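Local structure of acetylxylan esterase / glucomannan deacetylase (Cellvibrio japonicus, 2WAA) at residues 66-71 with 100-105; 62-67 with 157-162; 268-273 with 298-303. The protein removes acetyl groups from acetylated xylan and glucomannan, with equal efficiency, during the degradation of plant cell wall polysaccharides. One frame throughout, in Å; residues are numbered along the deposited sequence. Where two conformers were deposited one is given.

How the interactions relate
Interactions 1 and 2 touch, their centres about 11 Å apart, and both start from strand 63-69 and share Asp66 and Val67. Interaction 1 pairs that strand with strand 94-103 inside the antiparallel sheet of the N-terminal region. Interaction 2, closed later in the chain, carries the same strand against the 157-162 loop of the SGNH-type esterase region and so joins the two parts of the enzyme; Arg104 links them, its NH2 lying 2.9 Å from Arg159 O. Interaction 3 comes last along the chain, about 30 Å from either centre and across the middle of the molecule, at the outer edge of the parallel catalytic-region sheet, where strand 300-302 is outermost.

Interaction 1 of 3, residues 66-71 with 100-105; sequences DVIIDN and EIIHRS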
loop_
_atom_site.group_PDB
_atom_site.type_symbol
_atom_site.label_atom_id
_atom_site.label_comp_id
_atom_site.label_asym_id
_atom_site.label_seq_id
_atom_site.Cartn_x
_atom_site.Cartn_y
_atom_site.Cartn_z
ATOM N N ASP A 66 -11.969 -4.484 1.140
ATOM C CA ASP A 66 -12.257 -5.869 1.545
ATOM C C ASP A 66 -12.619 -5.888 3.027
ATOM O O ASP A 66 -12.051 -5.142 3.818
ATOM C CB ASP A 66 -11.020 -6.782 1.380
ATOM C CG ASP A 66 -10.832 -7.260 -0.090
ATOM O OD1 ASP A 66 -11.840 -7.515 -0.774
ATOM O OD2 ASP A 66 -9.673 -7.411 -0.526
ATOM N N VAL A 67 -13.581 -6.733 3.384
ATOM C CA VAL A 67 -13.957 -6.894 4.784
ATOM C C VAL A 67 -13.731 -8.385 5.056
ATOM O O VAL A 67 -14.187 -9.224 4.305
ATOM C CB VAL A 67 -15.445 -6.563 5.034
ATOM C CG1 VAL A 67 -15.793 -6.855 6.553
ATOM C CG2 VAL A 67 -15.722 -5.073 4.727
ATOM N N ILE A 68 -12.952 -8.684 6.076
ATOM C CA ILE A 68 -12.640 -10.081 6.409
ATOM C C ILE A 68 -13.032 -10.341 7.864
ATOM O O ILE A 68 -12.577 -9.651 8.783
ATOM C CB ILE A 68 -11.172 -10.415 6.205
ATOM C CG1 ILE A 68 -10.735 -10.044 4.765
ATOM C CG2 ILE A 68 -10.922 -11.903 6.504
ATOM C CD1 ILE A 68 -9.277 -9.829 4.626
ATOM N N ILE A 69 -13.940 -11.293 8.046
ATOM C CA ILE A 69 -14.478 -11.640 9.366
ATOM C C ILE A 69 -13.888 -12.987 9.754
ATOM O O ILE A 69 -14.031 -13.943 8.992
ATOM C CB ILE A 69 -15.978 -11.789 9.301
ATOM C CG1 ILE A 69 -16.625 -10.531 8.708
ATOM C CG2 ILE A 69 -16.510 -12.131 10.733
ATOM C CD1 ILE A 69 -16.269 -9.258 9.488
ATOM N N ASP A 70 -13.165 -13.037 10.876
ATOM C CA ASP A 70 -12.500 -14.257 11.304
ATOM C C ASP A 70 -11.674 -14.815 10.152
ATOM O O ASP A 70 -10.885 -14.078 9.525
ATOM C CB ASP A 70 -13.532 -15.244 11.859
ATOM C CG ASP A 70 -14.285 -14.649 13.083
ATOM O OD1 ASP A 70 -13.618 -13.991 13.895
ATOM O OD2 ASP A 70 -15.503 -14.848 13.222
ATOM N N ASN A 71 -11.815 -16.090 9.847
ATOM C CA ASN A 71 -11.099 -16.699 8.723
ATOM C C ASN A 71 -11.927 -16.854 7.446
ATOM O O ASN A 71 -11.544 -17.642 6.550
ATOM C CB ASN A 71 -10.586 -18.086 9.150
ATOM C CG ASN A 71 -11.690 -18.988 9.654
ATOM O OD1 ASN A 71 -12.691 -18.534 10.252
ATOM N ND2 ASN A 71 -11.520 -20.293 9.435
ATOM N N GLU A 100 -11.397 -7.233 9.932
ATOM C CA GLU A 100 -10.372 -6.440 9.240
ATOM C C GLU A 100 -11.009 -5.754 8.026
ATOM O O GLU A 100 -11.794 -6.393 7.283
ATOM C CB GLU A 100 -9.176 -7.330 8.758
ATOM C CG GLU A 100 -7.985 -6.446 8.306
ATOM C CD GLU A 100 -6.729 -7.258 7.911
ATOM O OE1 GLU A 100 -6.849 -8.486 7.688
ATOM O OE2 GLU A 100 -5.631 -6.664 7.810
ATOM N N ILE A 101 -10.707 -4.460 7.849
ATOM C CA ILE A 101 -11.113 -3.738 6.651
ATOM C C ILE A 101 -9.818 -3.375 5.930
ATOM O O ILE A 101 -8.902 -2.830 6.543
ATOM C CB ILE A 101 -11.904 -2.470 7.007
ATOM C CG1 ILE A 101 -13.189 -2.875 7.772
ATOM C CG2 ILE A 101 -12.154 -1.595 5.776
ATOM C CD1 ILE A 101 -13.893 -1.687 8.484
ATOM N N ILE A 102 -9.733 -3.700 4.639
ATOM C CA ILE A 102 -8.520 -3.417 3.882
ATOM C C ILE A 102 -8.870 -2.531 2.714
ATOM O O ILE A 102 -9.768 -2.874 1.921
ATOM C CB ILE A 102 -7.766 -4.709 3.354
ATOM C CG1 ILE A 102 -7.370 -5.654 4.496
ATOM C CG2 ILE A 102 -6.455 -4.318 2.697
ATOM C CD1 ILE A 102 -8.372 -6.790 4.641
ATOM N N HIS A 103 -8.167 -1.385 2.577
ATOM C CA HIS A 103 -8.411 -0.529 1.416
ATOM C C HIS A 103 -7.827 -1.212 0.158
ATOM O O HIS A 103 -6.605 -1.461 0.086
ATOM C CB HIS A 103 -7.748 0.858 1.648
ATOM C CG HIS A 103 -8.147 1.917 0.654
ATOM N ND1 HIS A 103 -7.277 2.899 0.229
ATOM C CD2 HIS A 103 -9.310 2.140 -0.013
ATOM C CE1 HIS A 103 -7.894 3.704 -0.631
ATOM N NE2 HIS A 103 -9.130 3.269 -0.791
ATOM N N ARG A 104 -8.667 -1.465 -0.849
ATOM C CA ARG A 104 -8.178 -2.045 -2.115
ATOM C C ARG A 104 -7.780 -0.964 -3.083
ATOM O O ARG A 104 -6.900 -1.191 -3.911
ATOM C CB ARG A 104 -9.261 -2.886 -2.808
ATOM C CG ARG A 104 -9.709 -4.124 -1.979
ATOM C CD ARG A 104 -11.114 -4.598 -2.449
ATOM N NE ARG A 104 -11.164 -4.967 -3.864
ATOM C CZ ARG A 104 -10.856 -6.174 -4.340
ATOM N NH1 ARG A 104 -10.416 -7.166 -3.538
ATOM N NH2 ARG A 104 -10.969 -6.407 -5.663
ATOM N N SER A 105 -8.466 0.175 -3.024
ATOM C CA SER A 105 -8.241 1.285 -3.956
ATOM C C SER A 105 -6.968 2.064 -3.707
ATOM O O SER A 105 -6.348 1.913 -2.665
ATOM C CB SER A 105 -9.469 2.198 -3.976
ATOM O OG SER A 105 -10.471 1.531 -4.734
#
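Asp66, Val67 and Ile68 pair with Ile102, Ile101 and Glu100 as antiparallel neighbours in the N-terminal beta-sheet region of this family 2 carbohydrate esterase, the strand segments running at 159° to each other. Asp66 and Ile102 form one hydrogen-bonded pair: Asp66 N donates to Ile102 O at 2.8 Å, and Ile102 N returns the bond to Asp66 O. Ile68 and Glu100 form the next, Ile68 N to Glu100 O also at 2.8 Å. Between them Val67 and Ile101 are a non-hydrogen-bonded pair, supplemented by the contact of Val67 CA with Glu100 O at 3.3 Å.

Apolar packing divides by face. Val67 and Ile101 both turn to the side where Leu88 of strand 84-91 lies, whereas Ile68 and Ile102 share the other face and rest on Arg164.

With CG beside the backbone N (chi1 -81°), the Asp66 carboxylate reaches Arg104, whose other terminal nitrogen, NH2, pairs with Asp149. Ser76 at OD1 and Arg164 at OD2 also grip it. The carboxylate and guanidinium planes are 71° apart: Asp66 OD2 lies in the guanidinium plane, while Arg104 NH1 meets it at 3.1 Å on the syn side, tilted from the carboxylate plane.

Interaction 2 of 3, residues 62-67 with 157-162; sequences NSWIDV and NTRWWN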
loop_
_atom_site.group_PDB
_atom_site.type_symbol
_atom_site.label_atom_id
_atom_site.label_comp_id
_atom_site.label_asym_id
_atom_site.label_seq_id
_atom_site.Cartn_x
_atom_site.Cartn_y
_atom_site.Cartn_z
ATOM N N ASN A 62 -16.020 5.641 -5.922
ATOM C CA ASN A 62 -15.304 4.764 -6.828
ATOM C C ASN A 62 -14.219 3.954 -6.093
ATOM O O ASN A 62 -13.243 3.512 -6.714
ATOM C CB ASN A 62 -14.676 5.673 -7.904
ATOM C CG ASN A 62 -14.272 4.928 -9.156
ATOM O OD1 ASN A 62 -14.797 3.864 -9.447
ATOM N ND2 ASN A 62 -13.358 5.539 -9.950
ATOM N N SER A 63 -14.378 3.806 -4.780
ATOM C CA SER A 63 -13.358 3.155 -3.916
ATOM C C SER A 63 -13.833 1.783 -3.380
ATOM O O SER A 63 -14.999 1.602 -3.009
ATOM C CB SER A 63 -13.005 4.038 -2.714
ATOM O OG SER A 63 -12.605 5.337 -3.126
ATOM N N TRP A 64 -12.913 0.823 -3.302
ATOM C CA TRP A 64 -13.283 -0.508 -2.845
ATOM C C TRP A 64 -12.528 -0.867 -1.582
ATOM O O TRP A 64 -11.336 -0.488 -1.389
ATOM C CB TRP A 64 -12.916 -1.570 -3.909
ATOM C CG TRP A 64 -13.811 -1.491 -5.173
ATOM C CD1 TRP A 64 -13.705 -0.612 -6.235
ATOM C CD2 TRP A 64 -14.928 -2.354 -5.476
ATOM N NE1 TRP A 64 -14.675 -0.896 -7.168
ATOM C CE2 TRP A 64 -15.436 -1.955 -6.735
ATOM C CE3 TRP A 64 -15.511 -3.461 -4.822
ATOM C CZ2 TRP A 64 -16.537 -2.585 -7.331
ATOM C CZ3 TRP A 64 -16.595 -4.109 -5.414
ATOM C CH2 TRP A 64 -17.109 -3.664 -6.659
ATOM N N ILE A 65 -13.199 -1.641 -0.745
ATOM C CA ILE A 65 -12.563 -2.231 0.420
ATOM C C ILE A 65 -12.844 -3.745 0.439
ATOM O O ILE A 65 -13.820 -4.221 -0.175
ATOM C CB ILE A 65 -13.102 -1.604 1.721
ATOM C CG1 ILE A 65 -14.635 -1.855 1.840
ATOM C CG2 ILE A 65 -12.725 -0.077 1.775
ATOM C CD1 ILE A 65 -15.229 -1.460 3.188
ATOM N N ASP A 66 -11.969 -4.484 1.140
ATOM C CA ASP A 66 -12.257 -5.869 1.545
ATOM C C ASP A 66 -12.619 -5.888 3.027
ATOM O O ASP A 66 -12.051 -5.142 3.818
ATOM C CB ASP A 66 -11.020 -6.782 1.380
ATOM C CG ASP A 66 -10.832 -7.260 -0.090
ATOM O OD1 ASP A 66 -11.840 -7.515 -0.774
ATOM O OD2 ASP A 66 -9.673 -7.411 -0.526
ATOM N N VAL A 67 -13.581 -6.733 3.384
ATOM C CA VAL A 67 -13.957 -6.894 4.784
ATOM C C VAL A 67 -13.731 -8.385 5.056
ATOM O O VAL A 67 -14.187 -9.224 4.305
ATOM C CB VAL A 67 -15.445 -6.563 5.034
ATOM C CG1 VAL A 67 -15.793 -6.855 6.553
ATOM C CG2 VAL A 67 -15.722 -5.073 4.727
ATOM N N ASN A 157 -11.810 -1.554 -14.331
ATOM C CA ASN A 157 -12.463 -0.608 -13.463
ATOM C C ASN A 157 -11.825 -0.744 -12.065
ATOM O O ASN A 157 -10.950 -1.576 -11.887
ATOM C CB ASN A 157 -13.963 -0.896 -13.443
ATOM C CG ASN A 157 -14.291 -2.222 -12.762
ATOM O OD1 ASN A 157 -14.463 -2.253 -11.552
ATOM N ND2 ASN A 157 -14.418 -3.295 -13.534
ATOM N N THR A 158 -12.230 0.079 -11.103
ATOM C CA THR A 158 -11.468 0.154 -9.861
ATOM C C THR A 158 -11.583 -1.136 -9.025
ATOM O O THR A 158 -10.782 -1.348 -8.104
ATOM C CB THR A 158 -11.848 1.368 -8.971
ATOM O OG1 THR A 158 -13.268 1.352 -8.749
ATOM C CG2 THR A 158 -11.461 2.664 -9.698
ATOM N N ARG A 159 -12.530 -2.019 -9.364
ATOM C CA ARG A 159 -12.611 -3.334 -8.732
ATOM C C ARG A 159 -11.409 -4.227 -9.039
ATOM O O ARG A 159 -11.081 -5.130 -8.269
ATOM C CB ARG A 159 -13.921 -4.049 -9.150
ATOM C CG ARG A 159 -14.242 -5.254 -8.230
ATOM C CD ARG A 159 -15.198 -6.235 -8.935
ATOM N NE ARG A 159 -14.622 -6.645 -10.228
ATOM C CZ ARG A 159 -13.586 -7.460 -10.376
ATOM N NH1 ARG A 159 -13.004 -8.004 -9.329
ATOM N NH2 ARG A 159 -13.119 -7.741 -11.609
ATOM N N TRP A 160 -10.710 -3.940 -10.131
ATOM C CA TRP A 160 -9.568 -4.738 -10.497
ATOM C C TRP A 160 -8.381 -4.620 -9.534
ATOM O O TRP A 160 -7.456 -5.425 -9.616
ATOM C CB TRP A 160 -9.108 -4.333 -11.896
ATOM C CG TRP A 160 -9.949 -4.895 -13.009
ATOM C CD1 TRP A 160 -11.293 -5.258 -12.976
ATOM C CD2 TRP A 160 -9.514 -5.108 -14.350
ATOM N NE1 TRP A 160 -11.684 -5.720 -14.209
ATOM C CE2 TRP A 160 -10.625 -5.621 -15.078
ATOM C CE3 TRP A 160 -8.300 -4.891 -15.010
ATOM C CZ2 TRP A 160 -10.542 -5.964 -16.434
ATOM C CZ3 TRP A 160 -8.207 -5.237 -16.355
ATOM C CH2 TRP A 160 -9.323 -5.753 -17.057
ATOM N N TRP A 161 -8.368 -3.612 -8.662
ATOM C CA TRP A 161 -7.253 -3.473 -7.731
ATOM C C TRP A 161 -7.369 -4.422 -6.523
ATOM O O TRP A 161 -8.447 -4.581 -5.945
ATOM C CB TRP A 161 -7.194 -2.031 -7.194
ATOM C CG TRP A 161 -6.473 -1.036 -8.072
ATOM C CD1 TRP A 161 -5.352 -0.336 -7.725
ATOM C CD2 TRP A 161 -6.840 -0.571 -9.391
ATOM N NE1 TRP A 161 -4.975 0.508 -8.747
ATOM C CE2 TRP A 161 -5.862 0.398 -9.774
ATOM C CE3 TRP A 161 -7.886 -0.871 -10.284
ATOM C CZ2 TRP A 161 -5.885 1.054 -11.007
ATOM C CZ3 TRP A 161 -7.930 -0.187 -11.521
ATOM C CH2 TRP A 161 -6.914 0.741 -11.871
ATOM N N ASN A 162 -6.257 -5.037 -6.130
ATOM C CA ASN A 162 -6.277 -5.922 -4.965
ATOM C C ASN A 162 -5.000 -5.737 -4.176
ATOM O O ASN A 162 -3.929 -6.111 -4.641
ATOM C CB ASN A 162 -6.442 -7.355 -5.465
ATOM C CG ASN A 162 -6.594 -8.347 -4.335
ATOM O OD1 ASN A 162 -6.178 -8.092 -3.195
ATOM N ND2 ASN A 162 -7.100 -9.536 -4.668
HETATM O O HOH W 1 -14.447 1.996 -11.507
HETATM O O HOH W 2 -15.646 -0.206 -9.934
HETATM O O HOH W 3 -7.086 -6.604 -1.255
#
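Trp64 on the N-terminal beta-sheet strand 63-69 lays its indole against Thr158 and Arg159 of a 3-10 turn, residues 158-160, in the SGNH-type esterase region; the contact is thus an interface between the two parts of the chain. Thr158 OG1, the polar hub, lies 3.0 Å from both Asn62 O and Asn62 OD1, and its single proton may serve either acceptor. The same oxygen sits at the indole edge, where Trp64 NE1 gives it a weak bond, bent to 121°. A chi1 of 54° puts this hydroxyl between the backbone N and carbonyl carbon of Thr158, turned toward Asn62.

Waters satisfy much of the remainder. One donates to Asn62 OD1 and accepts from Thr158 N. A second accepts from Trp64 NE1 at 3.0 Å, whereas the bond to the hydroxyl is weak, and donates to Asn157 OD1. Asn157 OD1 also takes Arg159 N at 2.9 Å, closing an Asx turn, with the donor well above the carbonyl plane. A third water donates to both Asp66 OD2 and Asn162 OD1, bridging two side chains that do not bond directly; Asp66 is also held by Ser76, and Asn162 ND2 by Glu165.

Arg159 sends its guanidinium away to Glu154, leaving its aliphatic stem in CH-pi contact with one indole face: Arg159 CG lies 3.6 Å from the centroid of the Trp64 six-membered ring, 11° off the normal.

Interaction 3 of 3, residues 268-273 with 298-303; sequences IVLTEG and NRVFYA
Tyr302, on strand 300-302, reaches Glu272, which follows strand 267-270; the two parallel strands are joined by a beta-alpha-beta crossover through helix 278-295, at the edge of the catalytic-region sheet. The strands bond regularly: Ile268 N to Arg299 O at 2.7 Å, Phe301 N to Ile268 O, and Leu270 N to Phe301 O, with Ala303 N to Leu270 O continuing the ladder. Val269 CG1 packs on Ala303 CB at 3.8 Å on the face covered by helix 319-337, while Leu270 CD1 reaches Val300 CG1 on the other, against helix 245-262.

Tyr302 can be followed outward. CB leaves on the same side as Leu270, and CG, set anti to the backbone N (chi1 174°), lies 4.1 Å from Leu270 O. Tyr302 CD1 passes 3.3 Å from Leu270 O, nearer than any other atom of the ring. CE1 has moved on to Glu272 OE1, at 3.4 Å, and CZ keeps a similar distance from it. Val285 and Ile288 of helix 278-295 also touch this side chain.

At the tip, Tyr302 OH donates to Glu272 OE1 at 2.7 Å on the syn side, though 27° out of the plane of a carboxylate only 8° from coplanar with the ring. Lys281 pairs with Glu272 OE2, and one water donates both to that oxygen and, at 2.8 Å, to Tyr302 OH.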
loop_
_atom_site.group_PDB
_atom_site.type_symbol
_atom_site.label_atom_id
_atom_site.label_comp_id
_atom_site.label_asym_id
_atom_site.label_seq_id
_atom_site.Cartn_x
_atom_site.Cartn_y
_atom_site.Cartn_z
ATOM N N ILE A 268 17.609 0.074 2.958
ATOM C CA ILE A 268 16.877 0.432 1.734
ATOM C C ILE A 268 17.252 -0.550 0.641
ATOM O O ILE A 268 18.429 -0.872 0.502
ATOM C CB ILE A 268 17.209 1.836 1.327
ATOM C CG1 ILE A 268 16.839 2.776 2.525
ATOM C CG2 ILE A 268 16.441 2.216 0.053
ATOM C CD1 ILE A 268 17.199 4.138 2.333
ATOM N N VAL A 269 16.247 -1.064 -0.077
ATOM C CA VAL A 269 16.474 -2.014 -1.177
ATOM C C VAL A 269 15.878 -1.416 -2.446
ATOM O O VAL A 269 14.683 -1.095 -2.467
ATOM C CB VAL A 269 15.850 -3.390 -0.854
ATOM C CG1 VAL A 269 16.006 -4.332 -2.030
ATOM C CG2 VAL A 269 16.566 -3.989 0.335
ATOM N N LEU A 270 16.696 -1.254 -3.501
ATOM C CA LEU A 270 16.226 -0.688 -4.735
ATOM C C LEU A 270 15.984 -1.805 -5.723
ATOM O O LEU A 270 16.734 -2.780 -5.771
ATOM C CB LEU A 270 17.263 0.288 -5.337
ATOM C CG LEU A 270 17.786 1.321 -4.335
ATOM C CD1 LEU A 270 18.769 2.263 -5.013
ATOM C CD2 LEU A 270 16.607 2.094 -3.808
ATOM N N THR A 271 14.932 -1.673 -6.512
ATOM C CA THR A 271 14.673 -2.692 -7.533
ATOM C C THR A 271 14.001 -2.036 -8.738
ATOM O O THR A 271 13.286 -1.039 -8.580
ATOM C CB THR A 271 13.766 -3.845 -6.951
ATOM O OG1 THR A 271 13.517 -4.773 -8.003
ATOM C CG2 THR A 271 12.445 -3.313 -6.552
ATOM N N GLU A 272 14.228 -2.570 -9.939
ATOM C CA GLU A 272 13.653 -1.962 -11.149
ATOM C C GLU A 272 12.186 -2.311 -11.384
ATOM O O GLU A 272 11.548 -1.755 -12.240
ATOM C CB GLU A 272 14.484 -2.361 -12.391
ATOM C CG GLU A 272 14.364 -3.822 -12.820
ATOM C CD GLU A 272 15.338 -4.761 -12.122
ATOM O OE1 GLU A 272 15.904 -4.420 -11.064
ATOM O OE2 GLU A 272 15.530 -5.886 -12.633
ATOM N N GLY A 273 11.679 -3.294 -10.664
ATOM C CA GLY A 273 10.294 -3.690 -10.856
ATOM C C GLY A 273 10.104 -4.709 -11.989
ATOM O O GLY A 273 11.063 -5.104 -12.699
ATOM N N ASN A 298 26.246 1.760 3.451
ATOM C CA ASN A 298 26.154 0.367 3.818
ATOM C C ASN A 298 24.727 -0.007 4.259
ATOM O O ASN A 298 24.514 -1.077 4.838
ATOM C CB ASN A 298 27.123 0.058 4.967
ATOM C CG ASN A 298 26.896 0.943 6.213
ATOM O OD1 ASN A 298 25.926 1.721 6.324
ATOM N ND2 ASN A 298 27.817 0.817 7.176
ATOM N N ARG A 299 23.785 0.909 4.032
ATOM C CA ARG A 299 22.371 0.634 4.276
ATOM C C ARG A 299 21.543 0.504 2.995
ATOM O O ARG A 299 20.311 0.380 3.073
ATOM C CB ARG A 299 21.753 1.790 5.062
ATOM C CG ARG A 299 22.302 1.929 6.429
ATOM C CD ARG A 299 21.188 2.485 7.278
ATOM N NE ARG A 299 21.304 3.908 7.302
ATOM C CZ ARG A 299 20.300 4.760 7.291
ATOM N NH1 ARG A 299 19.032 4.356 7.191
ATOM N NH2 ARG A 299 20.596 6.045 7.369
ATOM N N VAL A 300 22.182 0.586 1.835
ATOM C CA VAL A 300 21.418 0.555 0.581
ATOM C C VAL A 300 21.817 -0.599 -0.309
ATOM O O VAL A 300 23.014 -0.757 -0.633
ATOM C CB VAL A 300 21.600 1.868 -0.256
ATOM C CG1 VAL A 300 20.678 1.829 -1.537
ATOM C CG2 VAL A 300 21.206 3.053 0.597
ATOM N N PHE A 301 20.833 -1.407 -0.701
ATOM C CA PHE A 301 21.117 -2.667 -1.414
ATOM C C PHE A 301 20.242 -2.769 -2.645
ATOM O O PHE A 301 19.401 -1.929 -2.890
ATOM C CB PHE A 301 20.865 -3.866 -0.473
ATOM C CG PHE A 301 21.783 -3.848 0.719
ATOM C CD1 PHE A 301 23.065 -4.327 0.595
ATOM C CD2 PHE A 301 21.426 -3.189 1.880
ATOM C CE1 PHE A 301 23.981 -4.229 1.668
ATOM C CE2 PHE A 301 22.292 -3.113 2.944
ATOM C CZ PHE A 301 23.586 -3.622 2.839
ATOM N N TYR A 302 20.476 -3.832 -3.412
ATOM C CA TYR A 302 19.779 -4.108 -4.656
ATOM C C TYR A 302 19.146 -5.499 -4.594
ATOM O O TYR A 302 19.762 -6.423 -4.069
ATOM C CB TYR A 302 20.793 -4.090 -5.817
ATOM C CG TYR A 302 20.161 -4.516 -7.156
ATOM C CD1 TYR A 302 19.169 -3.745 -7.735
ATOM C CD2 TYR A 302 20.540 -5.690 -7.806
ATOM C CE1 TYR A 302 18.570 -4.112 -8.909
ATOM C CE2 TYR A 302 19.917 -6.070 -9.011
ATOM C CZ TYR A 302 18.945 -5.256 -9.540
ATOM O OH TYR A 302 18.285 -5.548 -10.725
ATOM N N ALA A 303 17.946 -5.671 -5.147
ATOM C CA ALA A 303 17.371 -6.993 -5.341
ATOM C C ALA A 303 17.028 -7.159 -6.825
ATOM O O ALA A 303 16.435 -6.259 -7.407
ATOM C CB ALA A 303 16.100 -7.161 -4.510
HETATM O O HOH W 4 17.596 -7.662 -12.410
#